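Local coordinates for protein putative alpha-N-acetylgalactosaminidase (Bacillus halodurans C-125, PDB 3CC1) that probably hydrolyses terminal alpha-linked N-acetylgalactosamine from glycans, at residues W19-E30 / M274-S284; L32-K43 / L99-L108. One frame throughout, in Å; residues are numbered along the deposited sequence.

Contact 1: W19-E30 / M274-S284; sequences WDCYGASVTEEE and MLPLGHIGIRS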
loop_
_atom_site.group_PDB
_atom_site.type_symbol
_atom_site.label_atom_id
_atom_site.label_comp_id
_atom_site.label_asym_id
_atom_site.label_seq_id
_atom_site.Cartn_x
_atom_site.Cartn_y
_atom_site.Cartn_z
ATOM N N TRP A 19 26.501 -19.294 3.753
ATOM C CA TRP A 19 26.188 -18.013 4.402
ATOM C C TRP A 19 25.318 -18.098 5.660
ATOM O O TRP A 19 25.654 -17.507 6.686
ATOM C CB TRP A 19 25.556 -17.013 3.422
ATOM C CG TRP A 19 25.347 -15.698 4.084
ATOM C CD1 TRP A 19 24.177 -15.234 4.602
ATOM C CD2 TRP A 19 26.320 -14.664 4.322
ATOM N NE1 TRP A 19 24.362 -13.996 5.153
ATOM C CE2 TRP A 19 25.656 -13.615 4.994
ATOM C CE3 TRP A 19 27.676 -14.520 4.039
ATOM C CZ2 TRP A 19 26.310 -12.455 5.411
ATOM C CZ3 TRP A 19 28.324 -13.366 4.433
ATOM C CH2 TRP A 19 27.648 -12.351 5.118
ATOM N N ASP A 20 24.201 -18.811 5.591
ATOM C CA ASP A 20 23.236 -18.781 6.718
ATOM C C ASP A 20 23.779 -19.492 7.983
ATOM O O ASP A 20 23.345 -19.201 9.092
ATOM C CB ASP A 20 21.885 -19.393 6.343
ATOM C CG ASP A 20 21.018 -18.508 5.457
ATOM O OD1 ASP A 20 21.420 -17.398 5.019
ATOM O OD2 ASP A 20 19.867 -18.961 5.190
ATOM N N CYS A 21 24.720 -20.418 7.796
ATOM C CA CYS A 21 25.337 -21.162 8.908
ATOM C C CYS A 21 26.641 -20.530 9.365
ATOM O O CYS A 21 26.855 -20.407 10.561
ATOM C CB CYS A 21 25.514 -22.669 8.613
ATOM S SG CYS A 21 26.063 -23.090 6.907
ATOM N N TYR A 22 27.491 -20.095 8.429
ATOM C CA TYR A 22 28.859 -19.669 8.778
ATOM C C TYR A 22 29.215 -18.247 8.339
ATOM O O TYR A 22 30.345 -17.776 8.521
ATOM C CB TYR A 22 29.915 -20.667 8.228
ATOM C CG TYR A 22 29.715 -22.037 8.800
ATOM C CD1 TYR A 22 29.831 -22.236 10.166
ATOM C CD2 TYR A 22 29.330 -23.117 7.996
ATOM C CE1 TYR A 22 29.604 -23.464 10.732
ATOM C CE2 TYR A 22 29.107 -24.364 8.548
ATOM C CZ TYR A 22 29.258 -24.536 9.916
ATOM O OH TYR A 22 29.009 -25.757 10.504
ATOM N N GLY A 23 28.241 -17.554 7.783
ATOM C CA GLY A 23 28.452 -16.195 7.350
ATOM C C GLY A 23 29.567 -16.091 6.345
ATOM O O GLY A 23 29.602 -16.837 5.345
ATOM N N ALA A 24 30.483 -15.150 6.617
ATOM C CA ALA A 24 31.631 -14.874 5.744
ATOM C C ALA A 24 32.840 -15.783 6.070
ATOM O O ALA A 24 33.881 -15.686 5.434
ATOM C CB ALA A 24 32.038 -13.364 5.845
ATOM N N SER A 25 32.684 -16.694 7.025
ATOM C CA SER A 25 33.845 -17.314 7.688
ATOM C C SER A 25 33.974 -18.840 7.529
ATOM O O SER A 25 34.737 -19.481 8.279
ATOM C CB SER A 25 33.792 -16.988 9.198
ATOM O OG SER A 25 32.860 -17.844 9.846
ATOM N N VAL A 26 33.294 -19.436 6.552
ATOM C CA VAL A 26 33.327 -20.909 6.415
ATOM C C VAL A 26 34.763 -21.426 6.228
ATOM O O VAL A 26 35.643 -20.785 5.578
ATOM C CB VAL A 26 32.402 -21.440 5.255
ATOM C CG1 VAL A 26 33.013 -21.165 3.875
ATOM C CG2 VAL A 26 32.099 -22.909 5.429
ATOM N N THR A 27 35.014 -22.595 6.799
ATOM C CA THR A 27 36.304 -23.261 6.611
ATOM C C THR A 27 36.195 -24.397 5.634
ATOM O O THR A 27 35.109 -24.906 5.320
ATOM C CB THR A 27 36.829 -23.846 7.922
ATOM O OG1 THR A 27 36.024 -24.965 8.266
ATOM C CG2 THR A 27 36.851 -22.829 9.044
ATOM N N GLU A 28 37.352 -24.840 5.171
ATOM C CA GLU A 28 37.441 -25.923 4.192
ATOM C C GLU A 28 36.849 -27.242 4.730
ATOM O O GLU A 28 36.186 -27.981 4.020
ATOM C CB GLU A 28 38.917 -26.080 3.853
ATOM C CG GLU A 28 39.395 -27.312 3.283
ATOM C CD GLU A 28 40.929 -27.222 3.099
ATOM O OE1 GLU A 28 41.398 -26.200 2.564
ATOM O OE2 GLU A 28 41.661 -28.146 3.542
ATOM N N GLU A 29 37.088 -27.519 6.002
ATOM C CA GLU A 29 36.518 -28.698 6.655
ATOM C C GLU A 29 34.991 -28.640 6.693
ATOM O O GLU A 29 34.319 -29.660 6.463
ATOM C CB GLU A 29 37.083 -28.856 8.064
ATOM C CG GLU A 29 36.559 -30.069 8.843
ATOM C CD GLU A 29 35.217 -29.799 9.520
ATOM O OE1 GLU A 29 34.962 -28.621 9.919
ATOM O OE2 GLU A 29 34.434 -30.773 9.687
ATOM N N GLU A 30 34.444 -27.443 6.923
ATOM C CA GLU A 30 32.999 -27.246 6.949
ATOM C C GLU A 30 32.424 -27.433 5.550
ATOM O O GLU A 30 31.391 -28.099 5.380
ATOM C CB GLU A 30 32.604 -25.902 7.562
ATOM C CG GLU A 30 32.816 -25.867 9.050
ATOM C CD GLU A 30 32.995 -24.466 9.627
ATOM O OE1 GLU A 30 33.172 -23.507 8.868
ATOM O OE2 GLU A 30 32.955 -24.331 10.873
HETATM N N MSE A 274 18.116 -17.781 0.022
HETATM C CA MSE A 274 18.635 -19.045 0.512
HETATM C C MSE A 274 17.657 -19.612 1.549
HETATM O O MSE A 274 16.877 -18.865 2.156
HETATM C CB MSE A 274 20.053 -18.848 1.022
HETATM C CG MSE A 274 21.091 -18.566 -0.162
HETATM SE SE MSE A 274 22.665 -17.930 0.625
HETATM C CE MSE A 274 22.175 -16.529 1.881
ATOM N N LEU A 275 17.635 -20.935 1.674
ATOM C CA LEU A 275 16.707 -21.626 2.605
ATOM C C LEU A 275 17.237 -21.675 4.046
ATOM O O LEU A 275 18.175 -22.423 4.324
ATOM C CB LEU A 275 16.403 -23.051 2.118
ATOM C CG LEU A 275 16.156 -23.185 0.604
ATOM C CD1 LEU A 275 16.100 -24.695 0.178
ATOM C CD2 LEU A 275 14.880 -22.378 0.209
ATOM N N PRO A 276 16.653 -20.848 4.968
ATOM C CA PRO A 276 17.120 -20.884 6.338
ATOM C C PRO A 276 16.420 -22.001 7.093
ATOM O O PRO A 276 15.453 -21.788 7.833
ATOM C CB PRO A 276 16.746 -19.515 6.881
ATOM C CG PRO A 276 15.504 -19.116 6.125
ATOM C CD PRO A 276 15.540 -19.888 4.801
ATOM N N LEU A 277 16.963 -23.185 6.891
ATOM C CA LEU A 277 16.441 -24.404 7.455
ATOM C C LEU A 277 17.484 -25.098 8.304
ATOM O O LEU A 277 18.693 -24.891 8.139
ATOM C CB LEU A 277 15.998 -25.333 6.317
ATOM C CG LEU A 277 14.823 -24.933 5.422
ATOM C CD1 LEU A 277 14.655 -25.926 4.284
ATOM C CD2 LEU A 277 13.546 -24.766 6.216
ATOM N N GLY A 278 17.004 -25.923 9.234
ATOM C CA GLY A 278 17.887 -26.689 10.095
ATOM C C GLY A 278 18.735 -25.795 10.961
ATOM O O GLY A 278 18.273 -24.807 11.467
ATOM N N HIS A 279 19.991 -26.195 11.134
ATOM C CA HIS A 279 20.944 -25.528 12.033
ATOM C C HIS A 279 21.695 -24.388 11.319
ATOM O O HIS A 279 22.514 -24.595 10.416
ATOM C CB HIS A 279 21.903 -26.571 12.622
ATOM C CG HIS A 279 22.770 -26.060 13.745
ATOM N ND1 HIS A 279 23.891 -26.741 14.171
ATOM C CD2 HIS A 279 22.693 -24.947 14.514
ATOM C CE1 HIS A 279 24.456 -26.077 15.171
ATOM N NE2 HIS A 279 23.757 -24.977 15.394
ATOM N N ILE A 280 21.381 -23.180 11.759
ATOM C CA ILE A 280 21.847 -21.947 11.144
ATOM C C ILE A 280 22.360 -21.018 12.224
ATOM O O ILE A 280 22.167 -21.279 13.405
ATOM C CB ILE A 280 20.707 -21.247 10.301
ATOM C CG1 ILE A 280 19.475 -20.947 11.153
ATOM C CG2 ILE A 280 20.326 -22.092 9.092
ATOM C CD1 ILE A 280 18.269 -20.347 10.375
ATOM N N GLY A 281 23.027 -19.942 11.810
ATOM C CA GLY A 281 23.464 -18.896 12.707
ATOM C C GLY A 281 24.649 -19.263 13.575
ATOM O O GLY A 281 24.856 -18.662 14.625
ATOM N N ILE A 282 25.432 -20.253 13.140
ATOM C CA ILE A 282 26.545 -20.779 13.953
ATOM C C ILE A 282 27.618 -19.702 14.124
ATOM O O ILE A 282 28.055 -19.430 15.237
ATOM C CB ILE A 282 27.100 -22.104 13.388
ATOM C CG1 ILE A 282 25.982 -23.147 13.358
ATOM C CG2 ILE A 282 28.272 -22.651 14.231
ATOM C CD1 ILE A 282 26.335 -24.430 12.663
ATOM N N ARG A 283 28.009 -19.065 13.020
ATOM C CA ARG A 283 28.862 -17.889 13.063
ATOM C C ARG A 283 28.246 -16.925 12.071
ATOM O O ARG A 283 28.462 -17.035 10.896
ATOM C CB ARG A 283 30.318 -18.212 12.699
ATOM C CG ARG A 283 31.002 -19.214 13.660
ATOM C CD ARG A 283 32.502 -19.355 13.435
ATOM N NE ARG A 283 32.848 -19.654 12.037
ATOM C CZ ARG A 283 32.917 -20.863 11.500
ATOM N NH1 ARG A 283 32.644 -21.927 12.225
ATOM N NH2 ARG A 283 33.278 -21.006 10.224
ATOM N N SER A 284 27.402 -16.034 12.577
ATOM C CA SER A 284 26.464 -15.229 11.776
ATOM C C SER A 284 26.042 -13.980 12.555
ATOM O O SER A 284 25.626 -14.047 13.728
ATOM C CB SER A 284 25.222 -16.038 11.436
ATOM O OG SER A 284 24.387 -15.343 10.540
HETATM O O HOH W 1 25.316 -15.052 8.125
#
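A beta-alpha connection with a short helix packs against a mostly irregular segment at the C-terminal end of the parallel barrel strands, where 19-30, following strand 14-17 of this alpha-galactosidase-like TIM barrel, meets 274-284, which precedes helix 298-310. Arg283 and the chain from Tyr22 to Glu30 make the polar half of the contact. The guanidinium meets Glu30 end-on: NH1 reaches Glu30 OE2 and NH2 reaches Glu30 OE1, each at 2.8 Å. Carboxylate and guanidinium planes lie 14° apart and both oxygens use syn lone pairs, the geometry of a bidentate salt bridge. From the side, Arg283 NE donates to Ser25 OG (2.8 Å), while NH2 also reaches Ser25 O from above the carbonyl plane. A bend at chi3 (-52°) brings the guanidinium alongside Tyr22, whose CD1 sits over one of its faces, toward the rim, the two planes 25° apart. With an alanine in place of Arg283, Glu30 would probably lose its charge partner and the 22-25 turn its side-chain tie to the other segment. Glu30 is further fixed by a capping box with Thr27: Thr27 N donates to Glu30 OE1, and Glu30 N to Thr27 OG1. Tyr22 OH is bonded to Glu320, outside both segments. Backbone bonds join the helix 19-22 to 274-284, Gly281 N to Asp20 O (2.8 Å) and Arg283 N to Cys21 O (3.0 Å). Gly23, with positive phi, sits where a beta carbon would clash with Arg283 O. At the other end, the methyl CE of selenomethionine Met274 lies 3.6 Å from Trp19 CD1, while Trp19 NE1 is bonded to Asp286. A water donates to Trp19 O and lies 2.6 Å from Ser284 OG.

Contact 2: L32-K43 / L99-L108; sequences LGNAEYMANHLK and LSDAIHDLGL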
loop_
_atom_site.group_PDB
_atom_site.type_symbol
_atom_site.label_atom_id
_atom_site.label_comp_id
_atom_site.label_asym_id
_atom_site.label_seq_id
_atom_site.Cartn_x
_atom_site.Cartn_y
_atom_site.Cartn_z
ATOM N N LEU A 32 33.743 -29.266 3.035
ATOM C CA LEU A 32 33.847 -30.703 2.709
ATOM C C LEU A 32 32.828 -31.575 3.479
ATOM O O LEU A 32 32.285 -32.533 2.908
ATOM C CB LEU A 32 35.266 -31.229 2.942
ATOM C CG LEU A 32 36.237 -30.737 1.846
ATOM C CD1 LEU A 32 37.695 -31.131 2.108
ATOM C CD2 LEU A 32 35.754 -31.306 0.453
ATOM N N GLY A 33 32.587 -31.259 4.750
ATOM C CA GLY A 33 31.576 -31.966 5.522
ATOM C C GLY A 33 30.194 -31.848 4.890
ATOM O O GLY A 33 29.490 -32.812 4.758
ATOM N N ASN A 34 29.817 -30.642 4.478
ATOM C CA ASN A 34 28.525 -30.457 3.832
ATOM C C ASN A 34 28.464 -31.137 2.462
ATOM O O ASN A 34 27.453 -31.763 2.120
ATOM C CB ASN A 34 28.165 -28.984 3.766
ATOM C CG ASN A 34 27.684 -28.457 5.100
ATOM O OD1 ASN A 34 26.496 -28.528 5.390
ATOM N ND2 ASN A 34 28.601 -27.909 5.911
ATOM N N ALA A 35 29.586 -31.089 1.749
ATOM C CA ALA A 35 29.724 -31.711 0.426
ATOM C C ALA A 35 29.548 -33.231 0.554
ATOM O O ALA A 35 28.859 -33.864 -0.248
ATOM C CB ALA A 35 31.056 -31.364 -0.190
ATOM N N GLU A 36 30.166 -33.793 1.586
ATOM C CA GLU A 36 30.066 -35.237 1.834
ATOM C C GLU A 36 28.651 -35.627 2.185
ATOM O O GLU A 36 28.139 -36.626 1.717
ATOM C CB GLU A 36 31.040 -35.702 2.916
ATOM C CG GLU A 36 32.474 -35.732 2.403
ATOM C CD GLU A 36 33.539 -35.807 3.517
ATOM O OE1 GLU A 36 33.159 -35.904 4.710
ATOM O OE2 GLU A 36 34.751 -35.739 3.197
ATOM N N TYR A 37 27.989 -34.809 2.986
ATOM C CA TYR A 37 26.608 -35.102 3.337
ATOM C C TYR A 37 25.772 -35.068 2.077
ATOM O O TYR A 37 24.999 -35.970 1.822
ATOM C CB TYR A 37 26.073 -34.121 4.357
ATOM C CG TYR A 37 24.666 -34.414 4.827
ATOM C CD1 TYR A 37 23.564 -34.009 4.086
ATOM C CD2 TYR A 37 24.437 -35.020 6.041
ATOM C CE1 TYR A 37 22.293 -34.258 4.513
ATOM C CE2 TYR A 37 23.148 -35.288 6.480
ATOM C CZ TYR A 37 22.094 -34.892 5.730
ATOM O OH TYR A 37 20.834 -35.098 6.180
HETATM N N MSE A 38 25.950 -34.040 1.281
HETATM C CA MSE A 38 25.155 -33.893 0.079
HETATM C C MSE A 38 25.358 -35.094 -0.849
HETATM O O MSE A 38 24.426 -35.599 -1.465
HETATM C CB MSE A 38 25.522 -32.632 -0.658
HETATM C CG MSE A 38 24.681 -32.415 -1.913
HETATM SE SE MSE A 38 25.088 -30.707 -2.782
HETATM C CE MSE A 38 24.385 -29.611 -1.435
ATOM N N ALA A 39 26.597 -35.550 -0.919
ATOM C CA ALA A 39 26.954 -36.633 -1.803
ATOM C C ALA A 39 26.257 -37.895 -1.315
ATOM O O ALA A 39 25.805 -38.719 -2.095
ATOM C CB ALA A 39 28.484 -36.849 -1.788
ATOM N N ASN A 40 26.179 -38.037 -0.004
ATOM C CA ASN A 40 25.673 -39.270 0.588
ATOM C C ASN A 40 24.149 -39.331 0.632
ATOM O O ASN A 40 23.587 -40.398 0.552
ATOM C CB ASN A 40 26.229 -39.450 1.995
ATOM C CG ASN A 40 27.704 -39.882 1.992
ATOM O OD1 ASN A 40 28.146 -40.627 1.112
ATOM N ND2 ASN A 40 28.457 -39.450 3.000
ATOM N N HIS A 41 23.473 -38.197 0.791
ATOM C CA HIS A 41 22.023 -38.223 1.036
ATOM C C HIS A 41 21.173 -37.487 0.001
ATOM O O HIS A 41 19.965 -37.732 -0.086
ATOM C CB HIS A 41 21.693 -37.586 2.403
ATOM C CG HIS A 41 22.334 -38.263 3.556
ATOM N ND1 HIS A 41 23.433 -37.735 4.206
ATOM C CD2 HIS A 41 22.070 -39.441 4.160
ATOM C CE1 HIS A 41 23.811 -38.563 5.166
ATOM N NE2 HIS A 41 23.003 -39.606 5.155
ATOM N N LEU A 42 21.785 -36.577 -0.750
ATOM C CA LEU A 42 21.018 -35.598 -1.509
ATOM C C LEU A 42 21.282 -35.600 -3.026
ATOM O O LEU A 42 20.423 -35.218 -3.815
ATOM C CB LEU A 42 21.274 -34.198 -0.927
ATOM C CG LEU A 42 20.875 -33.895 0.525
ATOM C CD1 LEU A 42 21.298 -32.446 0.925
ATOM C CD2 LEU A 42 19.366 -34.124 0.781
ATOM N N LYS A 43 22.464 -36.049 -3.422
ATOM C CA LYS A 43 22.923 -35.943 -4.790
ATOM C C LYS A 43 21.906 -36.610 -5.734
ATOM O O LYS A 43 21.589 -36.124 -6.809
ATOM C CB LYS A 43 24.315 -36.605 -4.926
ATOM C CG LYS A 43 24.882 -36.599 -6.314
ATOM C CD LYS A 43 26.359 -37.031 -6.317
ATOM C CE LYS A 43 26.536 -38.501 -5.922
ATOM N NZ LYS A 43 27.992 -38.878 -5.880
ATOM N N LEU A 99 40.109 -27.965 -3.418
ATOM C CA LEU A 99 38.777 -28.036 -2.840
ATOM C C LEU A 99 37.761 -28.414 -3.913
ATOM O O LEU A 99 36.961 -29.276 -3.694
ATOM C CB LEU A 99 38.410 -26.699 -2.147
ATOM C CG LEU A 99 37.059 -26.609 -1.436
ATOM C CD1 LEU A 99 36.829 -27.771 -0.461
ATOM C CD2 LEU A 99 36.951 -25.271 -0.748
ATOM N N SER A 100 37.861 -27.808 -5.086
ATOM C CA SER A 100 36.960 -28.108 -6.168
ATOM C C SER A 100 37.184 -29.517 -6.666
ATOM O O SER A 100 36.236 -30.187 -6.993
ATOM C CB SER A 100 37.045 -27.069 -7.299
ATOM O OG SER A 100 38.189 -27.207 -8.102
ATOM N N ASP A 101 38.440 -29.976 -6.658
ATOM C CA ASP A 101 38.770 -31.353 -7.033
ATOM C C ASP A 101 38.091 -32.333 -6.084
ATOM O O ASP A 101 37.561 -33.346 -6.500
ATOM C CB ASP A 101 40.289 -31.615 -6.954
ATOM C CG ASP A 101 41.080 -31.159 -8.208
ATOM O OD1 ASP A 101 40.513 -30.801 -9.250
ATOM O OD2 ASP A 101 42.328 -31.177 -8.138
ATOM N N ALA A 102 38.163 -32.060 -4.784
ATOM C CA ALA A 102 37.516 -32.919 -3.791
ATOM C C ALA A 102 35.997 -32.967 -4.010
ATOM O O ALA A 102 35.352 -34.008 -3.853
ATOM C CB ALA A 102 37.807 -32.451 -2.391
ATOM N N ILE A 103 35.429 -31.818 -4.344
ATOM C CA ILE A 103 33.979 -31.681 -4.531
ATOM C C ILE A 103 33.576 -32.442 -5.804
ATOM O O ILE A 103 32.588 -33.169 -5.793
ATOM C CB ILE A 103 33.527 -30.202 -4.555
ATOM C CG1 ILE A 103 33.663 -29.572 -3.130
ATOM C CG2 ILE A 103 32.076 -30.084 -5.039
ATOM C CD1 ILE A 103 33.574 -28.084 -3.115
ATOM N N HIS A 104 34.364 -32.273 -6.868
ATOM C CA HIS A 104 34.126 -32.953 -8.139
ATOM C C HIS A 104 34.235 -34.469 -7.975
ATOM O O HIS A 104 33.484 -35.199 -8.581
ATOM C CB HIS A 104 35.092 -32.493 -9.216
ATOM C CG HIS A 104 34.905 -31.065 -9.620
ATOM N ND1 HIS A 104 35.933 -30.300 -10.123
ATOM C CD2 HIS A 104 33.812 -30.262 -9.590
ATOM C CE1 HIS A 104 35.473 -29.088 -10.403
ATOM N NE2 HIS A 104 34.192 -29.038 -10.083
ATOM N N ASP A 105 35.148 -34.907 -7.114
ATOM C CA ASP A 105 35.350 -36.332 -6.844
ATOM C C ASP A 105 34.154 -36.911 -6.138
ATOM O O ASP A 105 33.946 -38.099 -6.205
ATOM C CB ASP A 105 36.577 -36.578 -5.968
ATOM C CG ASP A 105 37.893 -36.363 -6.724
ATOM O OD1 ASP A 105 37.890 -36.362 -7.980
ATOM O OD2 ASP A 105 38.914 -36.173 -6.046
ATOM N N LEU A 106 33.368 -36.070 -5.474
ATOM C CA LEU A 106 32.076 -36.518 -4.864
ATOM C C LEU A 106 30.891 -36.454 -5.879
ATOM O O LEU A 106 29.741 -36.747 -5.547
ATOM C CB LEU A 106 31.742 -35.677 -3.625
ATOM C CG LEU A 106 32.659 -35.846 -2.411
ATOM C CD1 LEU A 106 32.463 -34.700 -1.366
ATOM C CD2 LEU A 106 32.444 -37.230 -1.807
ATOM N N GLY A 107 31.192 -36.066 -7.116
ATOM C CA GLY A 107 30.185 -35.890 -8.146
ATOM C C GLY A 107 29.371 -34.611 -7.992
ATOM O O GLY A 107 28.233 -34.533 -8.455
ATOM N N LEU A 108 29.943 -33.618 -7.319
ATOM C CA LEU A 108 29.245 -32.373 -7.047
ATOM C C LEU A 108 29.947 -31.234 -7.784
ATOM O O LEU A 108 30.950 -31.429 -8.451
ATOM C CB LEU A 108 29.184 -32.125 -5.537
ATOM C CG LEU A 108 28.479 -33.141 -4.621
ATOM C CD1 LEU A 108 28.613 -32.688 -3.173
ATOM C CD2 LEU A 108 26.992 -33.330 -5.000
#
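Leu106 and Leu108, at the end of 99-108, carry most of the apolar contact with the helix 32-41. Leu108 pushes CD1 in against the backbone of that helix, 3.2 Å from Ala35 O, and lays CD2 against SE of selenomethionine Met38 at 3.9 Å. With CG anti to the carbonyl carbon (chi1 -60°) the branch point is carried toward helix 32-41, and chi2 near 180° then sets the two methyls on Ala35 and Met38. Leu106 works one step nearer the surface: CD1 rests on Ala35 CB (3.8 Å) and also touches the aliphatic CG of Glu36, while CB abuts Ala39 CB at 3.9 Å. At the opposite end of the interface Leu32 and Leu99 lie alongside one another, pointing opposite ways, with Leu99 CD1 against Leu32 CG and CD2, and Leu32 CD2 meets Ala102 CB at 3.7 Å. Lys43 closes the C-terminal end. Its chain, bent at chi3 (67°), brings NZ to 2.8 Å from Leu106 O, which it approaches from above the carbonyl plane, while CD passes across Leu108 CD2.

The carbonyl is presented by a Schellman motif that ends the helix 99-105: Gly107 has positive phi, with Leu108 N bonded to Ile103 O and Gly107 N to His104 O. Beneath this layer Ile50 of strand 49-52 touches Ala35, Met38, Ile103 and Leu108, and Phe110 of strand 109-115 supports Leu99 and Ile103. The helix axes run nearly parallel, 15° apart. Neighbouring helices running in the same direction over parallel strands are the outer layer of a beta-alpha barrel, here following strands 14-17 and 49-52.

How the contacts relate
From the N terminus the chain leaves strand 14-17 and passes through 19-30, whose last residues begin helix 28-41, so the first segments of contacts 1 and 2 adjoin and share that helix. Contact 2 closes first: after strand 49-52 and a long, mostly irregular excursion, 99-108 returns to lie beside the helix, with 55 residues between its segments. Contact 1 closes much later, 243 residues after 19-30, so its loop encloses contact 2 entirely. Their centres are about 17 Å apart. Contact 2 joins neighbouring helices on the outside of the barrel; contact 1 ties the first beta-alpha connection to a late loop beside strand 315-317.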